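Side-chain contacts in CurF (Lyngbya majuscula, PDB 2Q35), which probably catalyses a decarboxylation step in polyketide chain beta-branching through its crotonase-fold ECH2 domain: residues Val4-Leu9 and Phe39-Gln44; Val14-Lys19 and Glu33-Cys38; Ile94-Gly99 and Asn183-Leu188; Gly104-Gly109 and Val115-Glu120; Ser148-Glu153 and Lys164-Arg169. The protein carries 1 engineered substitution. All blocks are in the same frame, centred on the assembly; numbering follows the deposited sequence.

Contact 1. Residues Val4-Leu9 and Phe39-Gln44; sequences VQLTEL and FSVVAQ
Leu6 reaches from the edge strand 4-10 to the last turns of helix 29-44 and meets Val41 and Val42 with its two methyls. CD2 of Leu6 presses on CG1 of Val41 at 3.2 Å, tighter than a usual methyl-methyl distance, while Leu6 CD1 lies 4.0 Å from Val42 CG2 in ordinary contact. The leucine thus forks over two consecutive residues of the helix. Its CG stands anti to the backbone N (chi1 171°), with the two methyls ending at Val41 and Val42. On the helix side the two valines use different branches: Val41 offers the methyl anti to its N, Val42 the one beside its N.

No polar bond spans the two segments. Backbone bonds tie the strand to its antiparallel neighbour, Gln5 with Thr17 and Thr7 with Gln15, and hold the helix turn, where Ala43 N bonds Phe39 O at 2.9 Å. Val42 also packs on Val51, deeper in the sheet.

With no hydrogen bond joining the two segments, this corner of the crotonase domain depends on shape and burial: Leu6 and Val41 remain partly exposed, and Val42 supplies the buried side.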
# COMPACT_ATOMS: atom_id res chain seq x y z
N VAL A 4 22.59 -27.04 -4.22
CA VAL A 4 21.58 -26.25 -4.96
C VAL A 4 21.49 -26.87 -6.35
O VAL A 4 22.51 -27.04 -7.02
CB VAL A 4 21.92 -24.73 -5.07
CG1 VAL A 4 20.74 -23.97 -5.70
CG2 VAL A 4 22.24 -24.15 -3.69
N GLN A 5 20.27 -27.26 -6.73
CA GLN A 5 20.02 -28.00 -7.97
C GLN A 5 18.96 -27.34 -8.82
O GLN A 5 17.92 -26.89 -8.31
CB GLN A 5 19.59 -29.44 -7.65
CG GLN A 5 20.67 -30.28 -6.94
CD GLN A 5 21.69 -30.83 -7.91
OE1 GLN A 5 21.37 -31.10 -9.08
NE2 GLN A 5 22.92 -31.01 -7.44
N LEU A 6 19.21 -27.34 -10.13
CA LEU A 6 18.28 -26.78 -11.10
C LEU A 6 17.60 -27.91 -11.85
O LEU A 6 18.28 -28.83 -12.36
CB LEU A 6 19.06 -25.87 -12.07
CG LEU A 6 18.33 -25.34 -13.30
CD1 LEU A 6 17.35 -24.31 -12.92
CD2 LEU A 6 19.36 -24.72 -14.23
N THR A 7 16.27 -27.87 -11.88
CA THR A 7 15.49 -28.82 -12.68
C THR A 7 14.51 -28.10 -13.60
O THR A 7 14.06 -26.98 -13.31
CB THR A 7 14.71 -29.81 -11.79
OG1 THR A 7 13.94 -29.07 -10.82
CG2 THR A 7 15.68 -30.78 -11.08
N GLU A 8 14.17 -28.76 -14.71
CA GLU A 8 13.23 -28.24 -15.71
C GLU A 8 11.83 -28.76 -15.46
O GLU A 8 11.63 -29.98 -15.31
CB GLU A 8 13.67 -28.63 -17.12
CG GLU A 8 14.91 -27.84 -17.58
CD GLU A 8 15.46 -28.32 -18.91
OE1 GLU A 8 14.95 -29.34 -19.43
OE2 GLU A 8 16.40 -27.66 -19.43
N LEU A 9 10.87 -27.83 -15.45
CA LEU A 9 9.47 -28.19 -15.22
C LEU A 9 8.62 -28.15 -16.48
O LEU A 9 7.43 -28.58 -16.44
CB LEU A 9 8.86 -27.26 -14.17
CG LEU A 9 9.60 -27.23 -12.83
CD1 LEU A 9 8.85 -26.35 -11.86
CD2 LEU A 9 9.85 -28.63 -12.29
N PHE A 39 21.94 -19.76 -10.98
CA PHE A 39 21.47 -18.55 -11.67
C PHE A 39 22.29 -18.23 -12.93
O PHE A 39 21.74 -17.70 -13.89
CB PHE A 39 21.34 -17.36 -10.73
CG PHE A 39 20.04 -17.35 -9.96
CD1 PHE A 39 18.86 -16.92 -10.58
CD2 PHE A 39 19.98 -17.73 -8.63
CE1 PHE A 39 17.62 -16.90 -9.89
CE2 PHE A 39 18.75 -17.73 -7.92
CZ PHE A 39 17.57 -17.31 -8.55
N SER A 40 23.57 -18.61 -12.94
CA SER A 40 24.41 -18.55 -14.15
C SER A 40 23.86 -19.47 -15.23
O SER A 40 23.70 -19.09 -16.38
CB SER A 40 25.86 -18.95 -13.85
OG SER A 40 26.64 -18.93 -15.04
N VAL A 41 23.56 -20.70 -14.85
CA VAL A 41 22.96 -21.64 -15.80
C VAL A 41 21.65 -21.08 -16.38
O VAL A 41 21.43 -21.14 -17.60
CB VAL A 41 22.75 -23.01 -15.13
CG1 VAL A 41 21.95 -23.96 -16.03
CG2 VAL A 41 24.11 -23.62 -14.85
N VAL A 42 20.81 -20.51 -15.52
CA VAL A 42 19.57 -19.88 -15.99
C VAL A 42 19.87 -18.77 -16.99
O VAL A 42 19.27 -18.72 -18.06
CB VAL A 42 18.78 -19.33 -14.80
CG1 VAL A 42 17.63 -18.43 -15.27
CG2 VAL A 42 18.21 -20.53 -14.01
N ALA A 43 20.82 -17.90 -16.66
CA ALA A 43 21.11 -16.75 -17.53
C ALA A 43 21.53 -17.19 -18.94
O ALA A 43 21.33 -16.46 -19.93
CB ALA A 43 22.17 -15.87 -16.91
N GLN A 44 22.11 -18.37 -19.02
CA GLN A 44 22.66 -18.88 -20.27
C GLN A 44 21.68 -19.67 -21.13
O GLN A 44 21.98 -19.96 -22.29
CB GLN A 44 23.85 -19.76 -19.96
CG GLN A 44 24.97 -19.00 -19.30
CD GLN A 44 26.08 -19.90 -18.81
OE1 GLN A 44 25.88 -21.11 -18.60
NE2 GLN A 44 27.26 -19.32 -18.63

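Contact 2. Residues Val14-Lys19 and Glu33-Cys38; sequences VQITMK and EGLRHC
Ile16 faces Cys38, and Met18 meets Leu35, where helix 29-44 covers strand 13-18 as the connection of a beta-alpha-beta unit that is completed by strand 50-54. The helix segment runs back almost antiparallel to the strand, at 170°, with the two axes 9.8 Å apart at their closest.

Ile16 straddles the cysteine. Its CG1 stands beside the backbone N and its CG2 anti to it (chi1 -67°), and this spread lets both branches reach Cys38 CB: CD1 comes to 3.9 Å from that atom and CG2 to 4.1 Å. The contact is therefore with the methylene of the cysteine. CG2 also marks the border with the next helix residue, lying 4.2 Å from Leu35 CD2.

Leu35 does not aim at the strand from its backbone; it is the end of the side chain that swings in, and CD2 makes the closest contacts. That methyl slots between Ile16 and Met18, crossing each at a slant. Met18 receives it on the middle of its chain, before the bend at chi3 (-67°) turns the terminal methyl aside.

All four side chains are buried, and Phe39 and Val42 of the same helix extend the cover over Ile16. The other side of the strand carries polar groups: Gln15 OE1 takes a hydrogen bond from Gln186 of helix 178-192, and Gln15 NE2 gives one to Thr17 OG1. Back on the helix side, Leu35 CD2 sits 4.1 Å from Met18 CG and equally 4.1 Å from Met18 SD.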
# COMPACT_ATOMS: atom_id res chain seq x y z
N VAL A 14 11.53 -23.26 -14.64
CA VAL A 14 12.59 -24.07 -13.98
C VAL A 14 12.54 -23.91 -12.47
O VAL A 14 11.98 -22.94 -11.97
CB VAL A 14 14.01 -23.78 -14.54
CG1 VAL A 14 14.02 -23.96 -16.03
CG2 VAL A 14 14.46 -22.40 -14.13
N GLN A 15 13.09 -24.88 -11.76
CA GLN A 15 13.09 -24.83 -10.32
C GLN A 15 14.51 -24.89 -9.80
O GLN A 15 15.29 -25.76 -10.21
CB GLN A 15 12.24 -26.01 -9.78
CG GLN A 15 12.10 -26.02 -8.25
CD GLN A 15 11.24 -27.20 -7.76
OE1 GLN A 15 10.20 -27.46 -8.35
NE2 GLN A 15 11.71 -27.92 -6.74
N ILE A 16 14.85 -23.96 -8.91
CA ILE A 16 16.14 -23.97 -8.20
C ILE A 16 15.84 -24.32 -6.75
O ILE A 16 15.11 -23.59 -6.08
CB ILE A 16 16.85 -22.61 -8.28
CG1 ILE A 16 17.26 -22.33 -9.74
CG2 ILE A 16 18.07 -22.58 -7.35
CD1 ILE A 16 17.92 -20.91 -10.01
N THR A 17 16.39 -25.44 -6.30
CA THR A 17 16.04 -26.01 -5.01
C THR A 17 17.25 -25.99 -4.13
O THR A 17 18.27 -26.58 -4.47
CB THR A 17 15.57 -27.49 -5.18
OG1 THR A 17 14.49 -27.52 -6.12
CG2 THR A 17 15.11 -28.09 -3.86
N MET A 18 17.11 -25.32 -2.99
CA MET A 18 18.17 -25.26 -1.97
C MET A 18 18.02 -26.40 -0.99
O MET A 18 16.96 -26.55 -0.37
CB MET A 18 18.12 -23.93 -1.19
CG MET A 18 18.40 -22.69 -2.05
SD MET A 18 18.10 -21.14 -1.18
CE MET A 18 16.33 -21.17 -0.94
N LYS A 19 19.08 -27.18 -0.82
CA LYS A 19 19.05 -28.31 0.11
C LYS A 19 20.41 -28.48 0.77
O LYS A 19 21.13 -29.45 0.54
CB LYS A 19 18.57 -29.58 -0.61
CG LYS A 19 18.32 -30.77 0.33
CD LYS A 19 17.86 -31.99 -0.44
CE LYS A 19 17.56 -33.15 0.51
NZ LYS A 19 17.05 -34.34 -0.21
N GLU A 33 27.46 -20.30 -3.28
CA GLU A 33 28.09 -20.71 -4.53
C GLU A 33 27.11 -21.47 -5.43
O GLU A 33 27.12 -21.30 -6.65
CB GLU A 33 29.34 -21.55 -4.27
CG GLU A 33 30.00 -22.13 -5.53
CD GLU A 33 30.58 -21.08 -6.51
OE1 GLU A 33 30.66 -19.86 -6.19
OE2 GLU A 33 30.97 -21.49 -7.62
N GLY A 34 26.25 -22.29 -4.83
CA GLY A 34 25.31 -23.05 -5.63
C GLY A 34 24.21 -22.18 -6.22
O GLY A 34 23.75 -22.40 -7.35
N LEU A 35 23.78 -21.17 -5.46
CA LEU A 35 22.86 -20.17 -6.02
C LEU A 35 23.51 -19.40 -7.18
O LEU A 35 22.87 -19.24 -8.24
CB LEU A 35 22.36 -19.20 -4.94
CG LEU A 35 21.34 -19.74 -3.96
CD1 LEU A 35 21.19 -18.72 -2.83
CD2 LEU A 35 19.96 -20.01 -4.67
N ARG A 36 24.76 -18.96 -7.00
CA ARG A 36 25.46 -18.29 -8.10
C ARG A 36 25.50 -19.18 -9.35
O ARG A 36 25.13 -18.75 -10.45
CB ARG A 36 26.87 -17.84 -7.67
CG ARG A 36 27.53 -17.00 -8.76
CD ARG A 36 29.08 -17.13 -8.84
NE ARG A 36 29.53 -18.52 -8.91
CZ ARG A 36 29.47 -19.30 -10.00
NH1 ARG A 36 28.97 -18.85 -11.16
NH2 ARG A 36 29.89 -20.55 -9.90
N HIS A 37 25.92 -20.43 -9.16
CA HIS A 37 26.00 -21.35 -10.27
C HIS A 37 24.66 -21.58 -10.95
O HIS A 37 24.53 -21.49 -12.17
CB HIS A 37 26.58 -22.70 -9.83
CG HIS A 37 26.61 -23.70 -10.94
ND1 HIS A 37 27.47 -23.59 -12.02
CD2 HIS A 37 25.85 -24.78 -11.18
CE1 HIS A 37 27.26 -24.60 -12.85
NE2 HIS A 37 26.27 -25.33 -12.37
N CYS A 38 23.63 -21.88 -10.18
CA CYS A 38 22.36 -22.17 -10.83
C CYS A 38 21.77 -20.96 -11.55
O CYS A 38 21.22 -21.11 -12.64
CB CYS A 38 21.36 -22.74 -9.85
SG CYS A 38 21.78 -24.44 -9.33

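Contact 3. Residues Ile94-Gly99 and Asn183-Leu188; sequences IAAMQG and NYAQQL
Ala185 is met by two strand residues at once: its CB lies 3.6 Å from Ile94 CG2 and 3.7 Å from Ala96 CB. Ile94 works with both branches. CG2 rests on the alanine methyl, while CD1 runs on to the next turn of helix 178-192, 3.9 Å from Leu188 CG and 3.5 Å from the carbonyl O of Ala185. With CG1 beside the backbone N (chi1 -56°), the longer branch reaches Ala185 O and Leu188. Cutting Ile94 back to an alanine removes both branches, which would probably leave a gap over Ala185 and strip Leu188 of its partner on this strand.

Small residues let the elements come close: the axes approach to 8.4 Å, running nearly antiparallel at 166°. In the second shell, strand 93-97 is positioned by backbone bonds to both neighbours, Ile94 with Val51 and Leu53, Ala95 with Phe114 and Val116. Ile52 backs Ala96 and Ala185, and Leu188 also packs on Glu153 of the second subunit.

The contact is carried by aliphatic groups, with no hydrogen bond between the segments. Their fit helps seat helix 178-192 on the central sheet of the crotonase core, alongside the Gln186 bond to strand 13-18, and the same helix goes on to face a neighbouring subunit.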
# COMPACT_ATOMS: atom_id res chain seq x y z
N ILE A 94 9.63 -16.73 -8.77
CA ILE A 94 8.63 -17.00 -7.73
C ILE A 94 9.32 -17.71 -6.56
O ILE A 94 9.92 -18.76 -6.75
CB ILE A 94 7.52 -17.93 -8.27
CG1 ILE A 94 6.87 -17.33 -9.53
CG2 ILE A 94 6.47 -18.25 -7.18
CD1 ILE A 94 5.93 -18.27 -10.30
N ALA A 95 9.24 -17.13 -5.36
CA ALA A 95 9.89 -17.74 -4.20
C ALA A 95 8.83 -18.60 -3.54
O ALA A 95 7.88 -18.07 -2.97
CB ALA A 95 10.33 -16.69 -3.22
N ALA A 96 9.02 -19.90 -3.63
CA ALA A 96 8.07 -20.86 -3.02
C ALA A 96 8.61 -21.20 -1.63
O ALA A 96 9.44 -22.10 -1.46
CB ALA A 96 7.92 -22.11 -3.89
N MET A 97 8.21 -20.40 -0.65
CA MET A 97 8.76 -20.53 0.68
C MET A 97 7.92 -21.59 1.43
O MET A 97 7.05 -21.25 2.23
CB MET A 97 8.79 -19.19 1.39
CG MET A 97 9.59 -18.14 0.62
SD MET A 97 10.04 -16.69 1.63
CE MET A 97 8.45 -16.27 2.36
N GLN A 98 8.22 -22.85 1.13
CA GLN A 98 7.45 -23.98 1.70
C GLN A 98 7.81 -24.25 3.15
O GLN A 98 7.13 -25.04 3.85
CB GLN A 98 7.65 -25.24 0.82
CG GLN A 98 8.82 -26.19 1.19
CD GLN A 98 10.18 -25.53 1.35
OE1 GLN A 98 10.51 -24.53 0.67
NE2 GLN A 98 10.98 -26.07 2.26
N GLY A 99 8.93 -23.68 3.58
CA GLY A 99 9.46 -23.79 4.93
C GLY A 99 9.76 -22.45 5.58
O GLY A 99 9.35 -21.39 5.09
N ASN A 183 3.44 -26.56 -5.45
CA ASN A 183 2.43 -26.70 -6.50
C ASN A 183 1.79 -25.36 -6.90
O ASN A 183 1.58 -25.12 -8.09
CB ASN A 183 1.31 -27.68 -6.07
CG ASN A 183 1.78 -29.12 -5.90
OD1 ASN A 183 1.17 -29.93 -5.13
ND2 ASN A 183 2.84 -29.49 -6.59
N TYR A 184 1.48 -24.52 -5.92
CA TYR A 184 0.85 -23.23 -6.18
C TYR A 184 1.82 -22.40 -7.03
O TYR A 184 1.41 -21.82 -8.04
CB TYR A 184 0.51 -22.51 -4.88
CG TYR A 184 -0.18 -21.18 -5.10
CD1 TYR A 184 0.55 -20.07 -5.51
CD2 TYR A 184 -1.56 -21.03 -4.93
CE1 TYR A 184 -0.05 -18.85 -5.73
CE2 TYR A 184 -2.19 -19.79 -5.14
CZ TYR A 184 -1.40 -18.70 -5.54
OH TYR A 184 -1.92 -17.44 -5.78
N ALA A 185 3.09 -22.39 -6.63
CA ALA A 185 4.13 -21.62 -7.34
C ALA A 185 4.29 -22.13 -8.78
O ALA A 185 4.40 -21.34 -9.73
CB ALA A 185 5.47 -21.68 -6.62
N GLN A 186 4.27 -23.45 -8.94
CA GLN A 186 4.44 -24.06 -10.26
C GLN A 186 3.28 -23.67 -11.17
O GLN A 186 3.49 -23.36 -12.34
CB GLN A 186 4.56 -25.58 -10.15
CG GLN A 186 5.87 -26.03 -9.47
CD GLN A 186 5.85 -27.50 -9.05
OE1 GLN A 186 4.79 -28.12 -8.97
NE2 GLN A 186 7.02 -28.05 -8.77
N GLN A 187 2.07 -23.68 -10.62
CA GLN A 187 0.89 -23.31 -11.40
C GLN A 187 0.94 -21.86 -11.86
O GLN A 187 0.65 -21.57 -13.03
CB GLN A 187 -0.40 -23.60 -10.62
CG GLN A 187 -0.64 -25.10 -10.46
CD GLN A 187 -1.91 -25.45 -9.72
OE1 GLN A 187 -2.88 -24.68 -9.72
NE2 GLN A 187 -1.92 -26.63 -9.10
N LEU A 188 1.34 -20.96 -10.95
CA LEU A 188 1.51 -19.55 -11.28
C LEU A 188 2.60 -19.41 -12.34
O LEU A 188 2.43 -18.64 -13.30
CB LEU A 188 1.86 -18.76 -10.02
CG LEU A 188 2.18 -17.26 -10.20
CD1 LEU A 188 1.06 -16.48 -10.90
CD2 LEU A 188 2.55 -16.67 -8.83

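Contact 4. Residues Gly104-Gly109 and Val115-Glu120; sequences GGLLLG and VVFSQE
In the tight return from helix 104-110 to strand 114-118, inside the crotonase core, Gly109 meets Val115 and Leu106 meets Phe117. The first pair is a methyl against a backbone carbonyl: Val115 CG2 lies 3.5 Å from Gly109 O. With CG1 anti to the valine N (chi1 -175°), CG2 is the branch left beside that N, and it is the one that meets the carbonyl. The alpha carbons of Gly109 and Val115 are the nearest across the contact, 6.6 Å apart.

The second pair is looser. Leu106 turns the end of its side chain in, bringing CD1 to 4.2 Å from CE1 of the Phe117 ring at a slanted approach. Phe117 is also engaged edge-to-face with Tyr123, and Met97 of the neighbouring strand packs on Leu106, Val115 and Phe117 alike.

In crotonases the glycine-rich start of the helix at this place supplies a backbone N-H to the oxyanion hole, and helix 104-110, opening with Gly104 and Gly105, is consistent with that role. Its first turn is closed by Leu108 N bonding Gly104 O at 2.8 Å. At the strand's end the chain bends in an ST turn, where Ser118 OG accepts from Glu120 N at 3.3 Å; Ser118 OG also bonds Ser121 OG.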
# COMPACT_ATOMS: atom_id res chain seq x y z
N GLY A 104 17.92 -12.70 6.81
CA GLY A 104 18.29 -12.63 5.40
C GLY A 104 17.55 -13.65 4.55
O GLY A 104 17.34 -13.44 3.34
N GLY A 105 17.16 -14.78 5.17
CA GLY A 105 16.43 -15.82 4.43
C GLY A 105 15.03 -15.38 4.05
O GLY A 105 14.51 -15.79 3.00
N LEU A 106 14.39 -14.57 4.88
CA LEU A 106 13.09 -14.01 4.52
C LEU A 106 13.31 -12.99 3.40
O LEU A 106 12.56 -12.95 2.44
CB LEU A 106 12.38 -13.37 5.72
CG LEU A 106 11.09 -12.61 5.43
CD1 LEU A 106 10.05 -13.56 4.81
CD2 LEU A 106 10.52 -11.91 6.70
N LEU A 107 14.34 -12.15 3.54
CA LEU A 107 14.61 -11.16 2.48
C LEU A 107 14.92 -11.80 1.15
O LEU A 107 14.47 -11.32 0.12
CB LEU A 107 15.73 -10.19 2.89
CG LEU A 107 15.23 -9.00 3.73
CD1 LEU A 107 14.37 -8.07 2.84
CD2 LEU A 107 14.46 -9.39 4.99
N LEU A 108 15.66 -12.92 1.18
CA LEU A 108 15.98 -13.66 -0.04
C LEU A 108 14.72 -13.97 -0.82
O LEU A 108 14.66 -13.78 -2.04
CB LEU A 108 16.67 -14.97 0.32
CG LEU A 108 17.16 -15.77 -0.91
CD1 LEU A 108 18.37 -15.07 -1.55
CD2 LEU A 108 17.53 -17.19 -0.53
N GLY A 109 13.69 -14.48 -0.13
CA GLY A 109 12.45 -14.71 -0.84
C GLY A 109 11.77 -13.44 -1.28
O GLY A 109 11.18 -13.39 -2.37
N VAL A 115 5.81 -14.30 -4.33
CA VAL A 115 6.22 -15.00 -3.11
C VAL A 115 5.01 -15.81 -2.65
O VAL A 115 3.87 -15.34 -2.72
CB VAL A 115 6.62 -14.02 -1.99
CG1 VAL A 115 7.15 -14.75 -0.77
CG2 VAL A 115 7.70 -13.01 -2.52
N VAL A 116 5.28 -17.05 -2.23
CA VAL A 116 4.22 -17.93 -1.66
C VAL A 116 4.72 -18.39 -0.29
O VAL A 116 5.87 -18.84 -0.14
CB VAL A 116 3.93 -19.16 -2.53
CG1 VAL A 116 2.70 -19.93 -1.97
CG2 VAL A 116 3.68 -18.77 -3.99
N PHE A 117 3.84 -18.31 0.73
CA PHE A 117 4.22 -18.63 2.11
C PHE A 117 3.47 -19.90 2.51
O PHE A 117 2.41 -20.17 1.94
CB PHE A 117 3.72 -17.55 3.08
CG PHE A 117 4.49 -16.25 3.03
CD1 PHE A 117 5.32 -15.89 4.07
CD2 PHE A 117 4.29 -15.37 1.98
CE1 PHE A 117 6.04 -14.66 4.04
CE2 PHE A 117 4.99 -14.16 1.93
CZ PHE A 117 5.85 -13.81 2.97
N SER A 118 4.06 -20.64 3.45
CA SER A 118 3.42 -21.83 4.08
C SER A 118 2.65 -21.41 5.32
O SER A 118 3.17 -20.69 6.19
CB SER A 118 4.51 -22.84 4.46
OG SER A 118 4.08 -23.74 5.48
N GLN A 119 1.44 -21.95 5.48
CA GLN A 119 0.61 -21.66 6.64
C GLN A 119 1.27 -22.06 7.95
O GLN A 119 1.12 -21.37 8.94
CB GLN A 119 -0.72 -22.41 6.53
CG GLN A 119 -1.69 -21.89 5.51
CD GLN A 119 -2.89 -22.85 5.29
OE1 GLN A 119 -3.78 -22.57 4.47
NE2 GLN A 119 -2.89 -23.98 5.99
N GLU A 120 1.98 -23.18 7.93
CA GLU A 120 2.50 -23.81 9.15
C GLU A 120 3.89 -23.33 9.55
O GLU A 120 4.31 -23.51 10.69
CB GLU A 120 2.55 -25.34 8.97
CG GLU A 120 1.19 -26.02 8.78
CD GLU A 120 0.68 -25.99 7.34
OE1 GLU A 120 1.39 -25.45 6.45
OE2 GLU A 120 -0.44 -26.51 7.11

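Contact 5. Residues Ser148-Glu153 and Lys164-Arg169; sequences SELAQE and KELAER
The guanidinium of Arg169 takes the carboxylate of Glu153 at its edge, end-on through NH1 and NH2, each nitrogen to its own oxygen. The salt bridge ties helix 148-157 to the end of helix 163-168 in the crotonase domain, near the boundary with the third subunit. The two planes are turned 46° apart. NH1 bonds OE2 of Glu153 at 3.1 Å, meeting that oxygen on its syn side but 33° out of the carboxylate plane. The modelled 2.4 Å between NH2 and Glu153 OE1 is very short, and its exact value is doubtful. Glu153 OE2 has a second partner in Tyr161 OH, so this oxygen of the buried carboxylate is gripped twice, and the positive charge probably helps to keep the group ionised.

Next to the ion pair come apolar contacts. Leu150 CD2 reaches 4.0 Å to Leu166 CD2 and supports the aliphatic part of Arg169, whose chain bends at chi2 (76°) toward the glutamate. Replacing Leu150 by a glycine would probably leave the Arg169 chain unsupported and its guanidinium freer to swing from Glu153. Tyr184 of the third subunit packs on Arg169, and Phe114 of that subunit on Glu153. The leucine-arginine contact is closest between Leu150 CD2 and Arg169 CG, at 3.7 Å.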
# COMPACT_ATOMS: atom_id res chain seq x y z
N SER A 148 3.42 -1.23 4.90
CA SER A 148 4.17 -0.51 5.94
C SER A 148 3.92 -1.00 7.38
O SER A 148 4.84 -0.99 8.20
CB SER A 148 3.98 1.02 5.81
OG SER A 148 2.62 1.40 5.93
N GLU A 149 2.70 -1.46 7.67
CA GLU A 149 2.36 -1.88 9.05
C GLU A 149 2.86 -3.24 9.50
O GLU A 149 3.38 -3.35 10.61
CB GLU A 149 0.87 -1.76 9.32
CG GLU A 149 0.55 -0.55 10.14
CD GLU A 149 0.72 0.74 9.37
OE1 GLU A 149 -0.20 1.04 8.56
OE2 GLU A 149 1.74 1.46 9.60
N LEU A 150 2.68 -4.27 8.67
CA LEU A 150 3.33 -5.54 8.96
C LEU A 150 4.82 -5.32 8.99
O LEU A 150 5.50 -5.84 9.86
CB LEU A 150 3.01 -6.63 7.91
CG LEU A 150 2.05 -7.77 8.30
CD1 LEU A 150 2.04 -8.83 7.21
CD2 LEU A 150 2.34 -8.41 9.66
N ALA A 151 5.33 -4.56 8.02
CA ALA A 151 6.77 -4.34 7.97
C ALA A 151 7.25 -3.75 9.30
O ALA A 151 8.20 -4.25 9.89
CB ALA A 151 7.13 -3.43 6.79
N GLN A 152 6.56 -2.71 9.76
CA GLN A 152 6.89 -2.03 11.03
C GLN A 152 6.94 -3.03 12.20
O GLN A 152 7.91 -3.10 12.97
CB GLN A 152 5.80 -0.99 11.32
CG GLN A 152 6.15 0.04 12.32
CD GLN A 152 6.73 1.29 11.70
OE1 GLN A 152 7.29 1.25 10.60
NE2 GLN A 152 6.62 2.39 12.40
N GLU A 153 5.89 -3.82 12.34
CA GLU A 153 5.83 -4.67 13.52
C GLU A 153 6.86 -5.80 13.46
O GLU A 153 7.51 -6.10 14.47
CB GLU A 153 4.43 -5.25 13.72
CG GLU A 153 4.30 -5.95 15.06
CD GLU A 153 3.00 -6.72 15.20
OE1 GLU A 153 1.93 -6.09 15.18
OE2 GLU A 153 3.04 -7.96 15.34
N LYS A 164 0.07 -18.55 8.85
CA LYS A 164 -1.34 -18.36 9.17
C LYS A 164 -1.60 -17.01 9.84
O LYS A 164 -2.58 -16.33 9.53
CB LYS A 164 -1.82 -19.49 10.07
CG LYS A 164 -3.31 -19.48 10.30
CD LYS A 164 -3.71 -20.64 11.18
CE LYS A 164 -5.22 -20.76 11.24
NZ LYS A 164 -5.65 -21.57 12.42
N GLU A 165 -0.70 -16.63 10.75
CA GLU A 165 -0.85 -15.36 11.47
C GLU A 165 -0.71 -14.19 10.49
O GLU A 165 -1.42 -13.20 10.58
CB GLU A 165 0.17 -15.27 12.61
CG GLU A 165 -0.00 -16.34 13.69
CD GLU A 165 1.06 -16.25 14.79
OE1 GLU A 165 2.26 -16.48 14.51
OE2 GLU A 165 0.68 -15.97 15.95
N LEU A 166 0.21 -14.33 9.54
CA LEU A 166 0.44 -13.28 8.54
C LEU A 166 -0.78 -13.13 7.62
O LEU A 166 -1.18 -12.02 7.30
CB LEU A 166 1.70 -13.56 7.72
CG LEU A 166 3.02 -13.61 8.50
CD1 LEU A 166 4.11 -14.04 7.55
CD2 LEU A 166 3.32 -12.26 9.14
N ALA A 167 -1.36 -14.26 7.22
CA ALA A 167 -2.58 -14.27 6.40
C ALA A 167 -3.73 -13.60 7.12
O ALA A 167 -4.48 -12.81 6.52
CB ALA A 167 -2.96 -15.72 6.05
N GLU A 168 -3.89 -13.92 8.40
CA GLU A 168 -4.96 -13.34 9.21
C GLU A 168 -4.78 -11.83 9.34
O GLU A 168 -5.76 -11.10 9.46
CB GLU A 168 -5.05 -14.03 10.56
CG GLU A 168 -5.34 -15.53 10.43
CD GLU A 168 -5.78 -16.17 11.73
OE1 GLU A 168 -5.78 -15.47 12.77
OE2 GLU A 168 -6.13 -17.37 11.70
N ARG A 169 -3.53 -11.40 9.23
CA ARG A 169 -3.11 -10.02 9.31
C ARG A 169 -3.26 -9.29 7.97
O ARG A 169 -3.06 -8.08 7.88
CB ARG A 169 -1.64 -10.03 9.69
CG ARG A 169 -1.19 -8.91 10.52
CD ARG A 169 -1.64 -9.07 11.97
NE ARG A 169 -1.30 -7.84 12.64
CZ ARG A 169 -0.30 -7.68 13.50
NH1 ARG A 169 0.45 -8.71 13.88
NH2 ARG A 169 -0.10 -6.48 14.01

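Overall arrangement
Contacts 1 to 4 all reach the same six-stranded sheet, two of them through helix 29-44. Contacts 1 and 2 are centred about 7 Å apart on neighbouring strands. Contact 3 puts helix 178-192 on the opposite face, linked to contact 2 by the Gln15-Gln186 bond, their centres about 15 Å apart. Contact 4, about 10 Å from contact 3 between centres, lies beside the helix start that probably serves the oxyanion hole. Contact 5 is some 32 Å from contact 1, centre to centre, across the chain; Leu166 touches Phe117 of contact 4. Between subunits, Tyr184 and Leu188 of contact 3 pack on Arg169 and Glu153 of a neighbour's contact 5, joining the trimer.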